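Local structure of conserved lipoprotein, putative (Clostridium novyi, 4L1N) at residues T67-S72 against K76-I81; D124-D127 against L131-V134; K95-N100 against K106-L111; E82-N87 against K117-Y122. The protein is of unknown function but is probably a membrane-anchored bacterial lipoprotein of the DUF4652 family, which belongs to a clan of beta-propeller-related domains. One frame throughout, in Å; residues are numbered along the deposited sequence.

Overall arrangement
Along the chain contact 1 comes first, then contact 3 lies nested inside the loop closed by contact 4, and contact 2 follows. Contacts 1, 2 and 3 are antiparallel hairpins of one large sheet; contacts 1 and 3 are neighbours in it through strands 77-82 and 95-100, and contacts 2 and 4 share strand 118-125. Contact centres lie about 10 Å apart for 1 and 2 and for 1 and 3, and about 12 to 14 Å apart for the other pairs. Strands 70-71 and 118-125 are outermost in the sheet order, yet their side chains touch: the sheet curls back on itself, and contact 4 bridges the two parts with a loop.

Contact 1. Residues T67-S72 against K76-I81; sequences TKWKNS and KFSACI
Thr-67 grips Ile-81 twice: its backbone N donates to Ile-81 O at 3.0 Å, and Ile-81 N returns a bond to Thr-67 OG1 at 3.1 Å. With OG1 between the backbone N and the carbonyl carbon (chi1 69°), the hydroxyl points at Ile-81 N and accepts the bond that the backbone O of Thr-67 would take in a regular pair. Farther along, Lys-70 and Ala-79 form a hydrogen-bonded antiparallel pair, and Ser-72 N reaches Phe-77 O at 2.8 Å. Between them, in a non-hydrogen-bonded pair, Ser-78 OG donates to Asn-71 OD1 at 3.1 Å, standing above the carbonyl plane of the amide; Asn-71 ND2 is held by Asn-75. The packing centres on Trp-69, whose indole lies across strand 77-82. Cys-80 SG stands 3.8 Å from the centroid of the Trp-69 six-membered ring, 3° off its normal, a sulfur-aromatic contact over the face, while Ala-79 N meets the ring edge. Lys-99 adds a cation-pi contact to the same indole. The two segments form a beta hairpin at one end of the large sheet: strand 77-82 pairs on its other flank with strand 95-100, and Lys-70 NZ crosses to Ile-123 O of strand 118-125.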
# COMPACT_ATOMS: atom_id res chain seq x y z
N THR A 67 -7.88 -8.42 1.01
CA THR A 67 -8.19 -8.00 -0.36
C THR A 67 -7.80 -9.16 -1.30
O THR A 67 -7.10 -10.07 -0.86
CB THR A 67 -7.52 -6.65 -0.72
OG1 THR A 67 -6.10 -6.80 -0.83
CG2 THR A 67 -7.87 -5.52 0.24
N LYS A 68 -8.25 -9.15 -2.56
CA LYS A 68 -7.92 -10.23 -3.51
C LYS A 68 -6.42 -10.24 -3.83
O LYS A 68 -5.77 -9.19 -3.81
CB LYS A 68 -8.76 -10.11 -4.80
CG LYS A 68 -10.22 -10.57 -4.63
CD LYS A 68 -11.02 -10.44 -5.93
CE LYS A 68 -12.45 -10.91 -5.80
NZ LYS A 68 -13.31 -9.91 -5.13
N TRP A 69 -5.86 -11.43 -4.10
CA TRP A 69 -4.45 -11.62 -4.40
C TRP A 69 -4.09 -11.04 -5.77
O TRP A 69 -4.53 -11.56 -6.79
CB TRP A 69 -4.08 -13.11 -4.38
CG TRP A 69 -3.97 -13.74 -3.03
CD1 TRP A 69 -4.83 -14.66 -2.49
CD2 TRP A 69 -2.85 -13.67 -2.14
NE1 TRP A 69 -4.34 -15.12 -1.29
CE2 TRP A 69 -3.12 -14.53 -1.05
CE3 TRP A 69 -1.65 -12.93 -2.14
CZ2 TRP A 69 -2.26 -14.64 0.04
CZ3 TRP A 69 -0.78 -13.07 -1.07
CH2 TRP A 69 -1.09 -13.91 0.01
N LYS A 70 -3.29 -9.96 -5.79
CA LYS A 70 -2.79 -9.35 -7.02
C LYS A 70 -1.46 -10.01 -7.32
O LYS A 70 -0.53 -9.92 -6.52
CB LYS A 70 -2.63 -7.83 -6.87
CG LYS A 70 -3.80 -6.98 -7.36
CD LYS A 70 -3.63 -5.53 -6.89
CE LYS A 70 -4.85 -4.67 -7.12
NZ LYS A 70 -5.05 -3.71 -6.00
N ASN A 71 -1.38 -10.70 -8.45
CA ASN A 71 -0.17 -11.38 -8.87
C ASN A 71 0.86 -10.43 -9.44
O ASN A 71 0.50 -9.40 -10.02
CB ASN A 71 -0.52 -12.41 -9.93
CG ASN A 71 -0.54 -13.82 -9.44
OD1 ASN A 71 -1.20 -14.16 -8.44
ND2 ASN A 71 0.14 -14.67 -10.16
N SER A 72 2.14 -10.78 -9.32
CA SER A 72 3.24 -10.03 -9.91
C SER A 72 3.18 -10.19 -11.44
O SER A 72 2.56 -11.15 -11.92
CB SER A 72 4.57 -10.55 -9.35
OG SER A 72 5.67 -9.90 -9.95
N LYS A 76 5.58 -14.73 -10.39
CA LYS A 76 6.46 -15.38 -9.40
C LYS A 76 5.94 -15.11 -7.99
O LYS A 76 6.07 -15.96 -7.11
CB LYS A 76 7.91 -14.86 -9.55
CG LYS A 76 8.97 -15.61 -8.74
CD LYS A 76 10.30 -14.85 -8.73
CE LYS A 76 11.45 -15.66 -8.15
NZ LYS A 76 12.41 -16.10 -9.20
N PHE A 77 5.36 -13.93 -7.79
CA PHE A 77 4.84 -13.50 -6.50
C PHE A 77 3.37 -13.10 -6.56
O PHE A 77 2.81 -12.90 -7.65
CB PHE A 77 5.66 -12.31 -5.98
CG PHE A 77 7.11 -12.59 -5.70
CD1 PHE A 77 7.49 -13.41 -4.64
CD2 PHE A 77 8.11 -12.02 -6.48
CE1 PHE A 77 8.84 -13.67 -4.38
CE2 PHE A 77 9.46 -12.29 -6.22
CZ PHE A 77 9.81 -13.11 -5.18
N SER A 78 2.76 -12.96 -5.38
CA SER A 78 1.39 -12.51 -5.17
C SER A 78 1.32 -11.78 -3.84
O SER A 78 2.04 -12.12 -2.90
CB SER A 78 0.42 -13.68 -5.22
OG SER A 78 -0.88 -13.18 -5.51
N ALA A 79 0.48 -10.74 -3.77
CA ALA A 79 0.31 -9.91 -2.58
C ALA A 79 -1.15 -9.51 -2.36
O ALA A 79 -1.94 -9.53 -3.31
CB ALA A 79 1.18 -8.66 -2.70
N CYS A 80 -1.50 -9.14 -1.10
CA CYS A 80 -2.82 -8.67 -0.65
C CYS A 80 -2.67 -7.96 0.70
O CYS A 80 -1.59 -8.00 1.29
CB CYS A 80 -3.82 -9.83 -0.57
SG CYS A 80 -3.56 -10.96 0.83
N ILE A 81 -3.76 -7.31 1.19
CA ILE A 81 -3.79 -6.64 2.49
C ILE A 81 -4.75 -7.42 3.38
O ILE A 81 -5.96 -7.38 3.12
CB ILE A 81 -4.17 -5.13 2.42
CG1 ILE A 81 -3.22 -4.32 1.54
CG2 ILE A 81 -4.28 -4.51 3.84
CD1 ILE A 81 -3.86 -3.20 0.88

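Contact 2. Residues D124-D127 against L131-V134; sequences DWFD and LMVV
Trp-125 and Leu-131 meet ring face to methyl: Leu-131 CD2 stands 3.9 Å from the centroid of the Trp-125 six-membered ring and 13° off its normal, a CH-pi contact almost over the ring centre. The two side chains cross obliquely, and both start away from the opposing strand. Trp-125 has CG anti to its carbonyl carbon (chi1 -68°), a turn that brings the indole back beside the leucine. Its NE1 is fixed by a hydrogen bond to Lys-70 O. The selenomethionine Met-132 lies on the other side of the hairpin with Asp-124 and runs at about a right angle to Phe-126, so that its CG touches Phe-126 CB at 4.0 Å and comes to the edge of the phenyl ring. A bend at the last torsion of Met-132 carries CE to Asp-124 CB, 3.6 Å away. Asp-124 and Met-132 form a hydrogen-bonded antiparallel pair through reciprocal backbone bonds, Asp-124 N to Met-132 O being 3.0 Å. The carboxylate of Asp-124 turns back on its own strand, where OD1 accepts from Trp-125 N at 2.8 Å on its anti side, the donor tilted 26° from the carboxylate plane. This hairpin end belongs to strands 118-125 and 130-137; strand 147-152 pairs with the other flank of 130-137, and Lys-176, from the separate three-stranded sheet, makes a cation-pi contact with Phe-126.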
# COMPACT_ATOMS: atom_id res chain seq x y z
N ASP A 124 -0.36 -2.25 -5.20
CA ASP A 124 -0.23 -2.74 -6.57
C ASP A 124 1.23 -2.87 -6.90
O ASP A 124 2.07 -2.34 -6.16
CB ASP A 124 -0.97 -1.89 -7.59
CG ASP A 124 -1.56 -2.69 -8.73
OD1 ASP A 124 -1.08 -3.84 -8.97
OD2 ASP A 124 -2.50 -2.17 -9.40
N TRP A 125 1.57 -3.60 -7.96
CA TRP A 125 2.96 -3.87 -8.28
C TRP A 125 3.64 -2.73 -9.03
O TRP A 125 3.03 -2.12 -9.91
CB TRP A 125 3.08 -5.18 -9.06
CG TRP A 125 2.73 -6.37 -8.21
CD1 TRP A 125 1.52 -6.98 -8.10
CD2 TRP A 125 3.62 -7.08 -7.33
NE1 TRP A 125 1.61 -8.07 -7.25
CE2 TRP A 125 2.88 -8.15 -6.76
CE3 TRP A 125 4.98 -6.94 -6.98
CZ2 TRP A 125 3.45 -9.04 -5.84
CZ3 TRP A 125 5.54 -7.84 -6.09
CH2 TRP A 125 4.77 -8.86 -5.50
N PHE A 126 4.89 -2.43 -8.65
CA PHE A 126 5.74 -1.40 -9.27
C PHE A 126 6.64 -2.07 -10.31
O PHE A 126 6.81 -1.55 -11.41
CB PHE A 126 6.57 -0.65 -8.21
CG PHE A 126 7.48 0.42 -8.77
CD1 PHE A 126 8.78 0.11 -9.14
CD2 PHE A 126 7.03 1.72 -8.93
CE1 PHE A 126 9.61 1.09 -9.69
CE2 PHE A 126 7.86 2.70 -9.48
CZ PHE A 126 9.15 2.38 -9.84
N ASP A 127 7.24 -3.20 -9.93
CA ASP A 127 8.08 -4.06 -10.76
C ASP A 127 8.01 -5.49 -10.14
O ASP A 127 7.09 -5.77 -9.37
CB ASP A 127 9.51 -3.50 -10.95
CG ASP A 127 10.39 -3.27 -9.72
OD1 ASP A 127 10.20 -3.98 -8.70
OD2 ASP A 127 11.32 -2.43 -9.81
N LEU A 131 6.44 -3.11 -4.54
CA LEU A 131 5.03 -2.73 -4.56
C LEU A 131 4.87 -1.21 -4.50
O LEU A 131 5.78 -0.50 -4.05
CB LEU A 131 4.28 -3.32 -3.34
CG LEU A 131 3.99 -4.80 -3.27
CD1 LEU A 131 3.68 -5.19 -1.86
CD2 LEU A 131 2.82 -5.18 -4.16
N MSE A 132 3.70 -0.74 -4.93
CA MSE A 132 3.21 0.60 -4.75
C MSE A 132 2.30 0.51 -3.57
O MSE A 132 1.34 -0.28 -3.62
CB MSE A 132 2.47 1.11 -5.98
CG MSE A 132 3.41 1.57 -7.09
SE MSE A 132 2.44 2.25 -8.59
CE MSE A 132 1.08 0.84 -8.82
N VAL A 133 2.63 1.19 -2.48
CA VAL A 133 1.82 1.09 -1.27
C VAL A 133 1.31 2.49 -0.85
O VAL A 133 2.09 3.44 -0.74
CB VAL A 133 2.57 0.39 -0.09
CG1 VAL A 133 1.67 0.20 1.13
CG2 VAL A 133 3.17 -0.94 -0.52
N VAL A 134 -0.00 2.58 -0.58
CA VAL A 134 -0.62 3.78 -0.03
C VAL A 134 -0.73 3.56 1.48
O VAL A 134 -1.28 2.55 1.91
CB VAL A 134 -1.98 4.15 -0.67
CG1 VAL A 134 -2.61 5.33 0.06
CG2 VAL A 134 -1.82 4.46 -2.16

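Contact 3. Residues K95-N100 against K106-L111; sequences KIYIKN and KWELDL
Ile-98 lies over the indole of Trp-107 in a regular antiparallel beta hairpin formed by strands 95-100 and 105-111. Ile-98 CB is 4.0 Å from the centroid of the Trp-107 five-membered ring, a CH-pi contact offset toward the rim, and Ile-98 CG2 reaches Trp-107 CZ2 at 3.5 Å. The other end of the same side chain, CD1, meets Leu-109 CD1 at 3.6 Å, so one isoleucine spans both residues. On the opposite face of the hairpin Tyr-97 and Glu-108 run side by side with ring and carboxylate planes 32° apart. Lys-95 passes slantwise over Glu-108, forming a weak salt bridge of 3.5 Å from Lys-95 NZ to Glu-108 OE1, while Asp-110 OD1 lies against the aliphatic base of the lysine. Lys-99 and Lys-106 also run alongside each other on this face, touching through their CG atoms with their ammonium groups well apart. Beneath these side chains, two hydrogen-bonded pairs set the register: Ile-96 with Leu-109, and Ile-98 with Trp-107, where Ile-98 N to Trp-107 O is 2.9 Å. In the outer shell, Lys-106 NZ is tied to the carbonyls of Lys-59 and Ser-61, and Phe-77 packs on Trp-107. With CG between its backbone N and carbonyl carbon (chi1 70°), Trp-107 lays its indole back against Ile-98 on the neighbouring strand, and its NE1 is hydrogen-bonded to Ile-153 O.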
# COMPACT_ATOMS: atom_id res chain seq x y z
N LYS A 95 -2.03 -5.74 7.24
CA LYS A 95 -0.69 -6.28 7.00
C LYS A 95 -0.55 -6.64 5.51
O LYS A 95 -1.49 -7.21 4.95
CB LYS A 95 -0.45 -7.53 7.86
CG LYS A 95 -0.75 -7.43 9.36
CD LYS A 95 -1.31 -8.77 9.86
CE LYS A 95 -0.75 -9.22 11.20
NZ LYS A 95 -0.91 -10.70 11.42
N ILE A 96 0.59 -6.34 4.86
CA ILE A 96 0.81 -6.75 3.47
C ILE A 96 1.30 -8.20 3.48
O ILE A 96 2.38 -8.49 3.99
CB ILE A 96 1.77 -5.82 2.66
CG1 ILE A 96 1.33 -4.35 2.68
CG2 ILE A 96 1.92 -6.33 1.22
CD1 ILE A 96 2.45 -3.39 2.33
N TYR A 97 0.49 -9.11 2.92
CA TYR A 97 0.79 -10.55 2.83
C TYR A 97 1.42 -10.84 1.47
O TYR A 97 0.84 -10.44 0.47
CB TYR A 97 -0.51 -11.35 3.03
CG TYR A 97 -0.76 -11.86 4.43
CD1 TYR A 97 -0.48 -11.07 5.54
CD2 TYR A 97 -1.30 -13.13 4.65
CE1 TYR A 97 -0.72 -11.53 6.84
CE2 TYR A 97 -1.54 -13.59 5.94
CZ TYR A 97 -1.26 -12.79 7.03
OH TYR A 97 -1.47 -13.27 8.31
N ILE A 98 2.62 -11.44 1.43
CA ILE A 98 3.32 -11.79 0.18
C ILE A 98 3.52 -13.32 0.11
O ILE A 98 3.68 -14.01 1.13
CB ILE A 98 4.65 -11.00 -0.05
CG1 ILE A 98 4.37 -9.50 -0.10
CG2 ILE A 98 5.36 -11.42 -1.36
CD1 ILE A 98 5.24 -8.80 0.69
N LYS A 99 3.46 -13.84 -1.12
CA LYS A 99 3.55 -15.26 -1.43
C LYS A 99 4.52 -15.50 -2.58
O LYS A 99 4.35 -14.90 -3.64
CB LYS A 99 2.14 -15.74 -1.84
CG LYS A 99 1.67 -17.06 -1.25
CD LYS A 99 0.12 -17.22 -1.33
CE LYS A 99 -0.49 -17.12 -2.72
NZ LYS A 99 -1.97 -17.26 -2.70
N ASN A 100 5.54 -16.35 -2.38
CA ASN A 100 6.44 -16.76 -3.46
C ASN A 100 5.77 -17.97 -4.07
O ASN A 100 5.80 -19.05 -3.47
CB ASN A 100 7.86 -17.07 -2.96
CG ASN A 100 8.86 -17.35 -4.07
OD1 ASN A 100 8.58 -18.06 -5.05
ND2 ASN A 100 10.06 -16.83 -3.90
N LYS A 106 5.63 -18.02 2.24
CA LYS A 106 4.69 -17.00 2.69
C LYS A 106 5.32 -16.13 3.76
O LYS A 106 5.95 -16.65 4.68
CB LYS A 106 3.39 -17.63 3.25
CG LYS A 106 2.59 -18.50 2.28
CD LYS A 106 1.72 -19.50 3.02
CE LYS A 106 1.15 -20.54 2.08
NZ LYS A 106 -0.11 -21.12 2.60
N TRP A 107 5.14 -14.83 3.67
CA TRP A 107 5.60 -13.88 4.68
C TRP A 107 4.66 -12.66 4.69
O TRP A 107 3.75 -12.58 3.87
CB TRP A 107 7.07 -13.48 4.49
CG TRP A 107 7.38 -12.63 3.29
CD1 TRP A 107 7.46 -11.26 3.26
CD2 TRP A 107 7.84 -13.08 2.02
NE1 TRP A 107 7.89 -10.84 2.03
CE2 TRP A 107 8.13 -11.94 1.24
CE3 TRP A 107 8.03 -14.36 1.45
CZ2 TRP A 107 8.58 -12.03 -0.08
CZ3 TRP A 107 8.46 -14.44 0.13
CH2 TRP A 107 8.70 -13.29 -0.63
N GLU A 108 4.85 -11.76 5.67
CA GLU A 108 4.06 -10.56 5.82
C GLU A 108 4.98 -9.36 6.06
O GLU A 108 6.07 -9.50 6.63
CB GLU A 108 2.98 -10.69 6.93
CG GLU A 108 3.47 -10.63 8.37
CD GLU A 108 2.44 -10.82 9.47
OE1 GLU A 108 1.75 -11.86 9.50
OE2 GLU A 108 2.42 -9.97 10.39
N LEU A 109 4.56 -8.20 5.55
CA LEU A 109 5.23 -6.93 5.74
C LEU A 109 4.40 -6.11 6.69
O LEU A 109 3.24 -5.80 6.40
CB LEU A 109 5.45 -6.18 4.43
CG LEU A 109 6.42 -6.73 3.40
CD1 LEU A 109 6.45 -5.79 2.19
CD2 LEU A 109 7.83 -6.89 3.96
N ASP A 110 4.96 -5.81 7.85
CA ASP A 110 4.26 -5.07 8.88
C ASP A 110 4.83 -3.72 9.08
O ASP A 110 6.04 -3.56 9.18
CB ASP A 110 4.30 -5.81 10.22
CG ASP A 110 3.32 -6.95 10.33
OD1 ASP A 110 2.61 -7.22 9.33
OD2 ASP A 110 3.25 -7.56 11.42
N LEU A 111 3.95 -2.74 9.23
CA LEU A 111 4.34 -1.38 9.49
C LEU A 111 4.97 -1.27 10.87
O LEU A 111 4.33 -1.61 11.87
CB LEU A 111 3.09 -0.53 9.38
CG LEU A 111 3.22 0.89 8.86
CD1 LEU A 111 4.02 0.95 7.57
CD2 LEU A 111 1.87 1.47 8.68

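Contact 4. Residues E82-N87 against K117-Y122; sequences EGKGEN and KNTPKY
The backbones of 82-87 and 117-122 stay apart, the nearest CA atoms, those of Lys-84 and Lys-121, being 8.7 Å from each other, and side chains bridge the interval. Lys-84 carries most of it, its side chain starting toward the strand. It meets Thr-119 tip to tip, with CE 3.4 Å from Thr-119 OG1 and 3.5 Å from Thr-119 CG2, while the preceding CD passes Pro-120 O at 4.0 Å. Bends at the last two torsions of Lys-84 (chi3 128°, chi4 -75°) swing NZ past the threonine to Lys-121. The two lysines cross at about a right angle, and their ammonium nitrogens, Lys-84 NZ and Lys-121 NZ, lie 3.3 Å apart. Both donate to one water, 2.9 Å from Lys-84 NZ and 2.8 Å from Lys-121 NZ, which links the pair. Lys-84 NZ also bonds to Glu-90 O and Lys-121 NZ weakly to Ala-88 O, carbonyls that may ease the repulsion. Thr-119 OG1 has polar partners of its own, donating to Pro-120 O at 3.1 Å from above the carbonyl plane and accepting from Gly-94 N. Lys-84 is flanked by Gly-83 and Gly-85, both with positive phi, at backbone angles where a side chain would collide with the preceding carbonyl O, which calls for glycine. That loop leads from strand 77-82 toward strand 95-100, whereas Thr-119 and Lys-121 belong to strand 118-125, whose neighbour 130-137 contributes Ser-136 against both residues.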
# COMPACT_ATOMS: atom_id res chain seq x y z
N GLU A 82 -4.22 -8.09 4.43
CA GLU A 82 -4.98 -8.86 5.40
C GLU A 82 -5.39 -7.98 6.60
O GLU A 82 -4.58 -7.19 7.07
CB GLU A 82 -4.17 -10.10 5.86
CG GLU A 82 -4.63 -10.83 7.13
CD GLU A 82 -5.97 -11.55 7.14
OE1 GLU A 82 -6.73 -11.43 6.16
OE2 GLU A 82 -6.26 -12.24 8.15
N GLY A 83 -6.64 -8.13 7.05
CA GLY A 83 -7.16 -7.46 8.23
C GLY A 83 -8.16 -6.35 8.06
O GLY A 83 -8.66 -5.82 9.07
N LYS A 84 -8.48 -5.98 6.81
CA LYS A 84 -9.39 -4.86 6.57
C LYS A 84 -10.56 -5.19 5.59
O LYS A 84 -11.26 -4.28 5.14
CB LYS A 84 -8.60 -3.67 6.05
CG LYS A 84 -7.69 -2.99 7.06
CD LYS A 84 -6.96 -1.87 6.33
CE LYS A 84 -7.06 -0.53 7.00
NZ LYS A 84 -8.37 0.13 6.86
N GLY A 85 -10.80 -6.47 5.32
CA GLY A 85 -11.88 -6.86 4.42
C GLY A 85 -11.48 -6.83 2.96
O GLY A 85 -10.37 -6.44 2.63
N GLU A 86 -12.41 -7.25 2.09
CA GLU A 86 -12.27 -7.40 0.63
C GLU A 86 -11.82 -6.12 -0.11
O GLU A 86 -11.19 -6.23 -1.18
CB GLU A 86 -13.61 -7.87 0.04
CG GLU A 86 -13.49 -8.72 -1.21
CD GLU A 86 -14.81 -8.99 -1.90
OE1 GLU A 86 -15.41 -8.02 -2.44
OE2 GLU A 86 -15.25 -10.16 -1.93
N ASN A 87 -12.15 -4.93 0.42
CA ASN A 87 -11.79 -3.68 -0.25
C ASN A 87 -10.96 -2.74 0.66
O ASN A 87 -10.80 -1.56 0.34
CB ASN A 87 -13.06 -2.98 -0.76
CG ASN A 87 -13.76 -3.75 -1.87
OD1 ASN A 87 -13.32 -3.74 -3.03
ND2 ASN A 87 -14.82 -4.48 -1.52
N LYS A 117 -1.56 3.53 14.55
CA LYS A 117 -2.24 4.65 13.91
C LYS A 117 -2.32 4.59 12.37
O LYS A 117 -3.29 5.10 11.82
CB LYS A 117 -1.67 6.01 14.36
CG LYS A 117 -0.26 6.38 13.87
CD LYS A 117 -0.14 7.89 13.59
CE LYS A 117 0.22 8.73 14.80
NZ LYS A 117 0.02 10.18 14.56
N ASN A 118 -1.31 4.01 11.68
CA ASN A 118 -1.27 3.95 10.21
C ASN A 118 -1.37 2.55 9.67
O ASN A 118 -1.10 1.58 10.39
CB ASN A 118 -0.03 4.63 9.67
CG ASN A 118 -0.15 6.12 9.72
OD1 ASN A 118 -1.15 6.70 9.29
ND2 ASN A 118 0.83 6.77 10.30
N THR A 119 -1.75 2.44 8.39
CA THR A 119 -1.97 1.15 7.75
C THR A 119 -1.71 1.13 6.23
O THR A 119 -1.98 2.13 5.57
CB THR A 119 -3.47 0.79 7.96
OG1 THR A 119 -3.72 -0.51 7.47
CG2 THR A 119 -4.44 1.77 7.28
N PRO A 120 -1.29 -0.02 5.62
CA PRO A 120 -1.32 -0.08 4.15
C PRO A 120 -2.80 -0.00 3.75
O PRO A 120 -3.62 -0.70 4.37
CB PRO A 120 -0.70 -1.44 3.83
CG PRO A 120 -0.79 -2.22 5.03
CD PRO A 120 -0.91 -1.32 6.21
N LYS A 121 -3.17 0.87 2.81
CA LYS A 121 -4.57 1.04 2.40
C LYS A 121 -4.81 0.51 0.97
O LYS A 121 -5.90 -0.02 0.70
CB LYS A 121 -4.99 2.51 2.51
CG LYS A 121 -6.44 2.83 2.18
CD LYS A 121 -7.46 2.13 3.07
CE LYS A 121 -8.51 3.09 3.57
NZ LYS A 121 -8.97 2.69 4.92
N TYR A 122 -3.84 0.70 0.05
CA TYR A 122 -3.90 0.25 -1.35
C TYR A 122 -2.52 -0.21 -1.78
O TYR A 122 -1.52 0.45 -1.47
CB TYR A 122 -4.42 1.35 -2.32
CG TYR A 122 -4.47 0.91 -3.78
CD1 TYR A 122 -3.38 1.09 -4.62
CD2 TYR A 122 -5.61 0.32 -4.31
CE1 TYR A 122 -3.40 0.64 -5.94
CE2 TYR A 122 -5.64 -0.14 -5.63
CZ TYR A 122 -4.53 0.03 -6.44
OH TYR A 122 -4.55 -0.42 -7.75
O HOH W 1 -8.49 2.90 7.63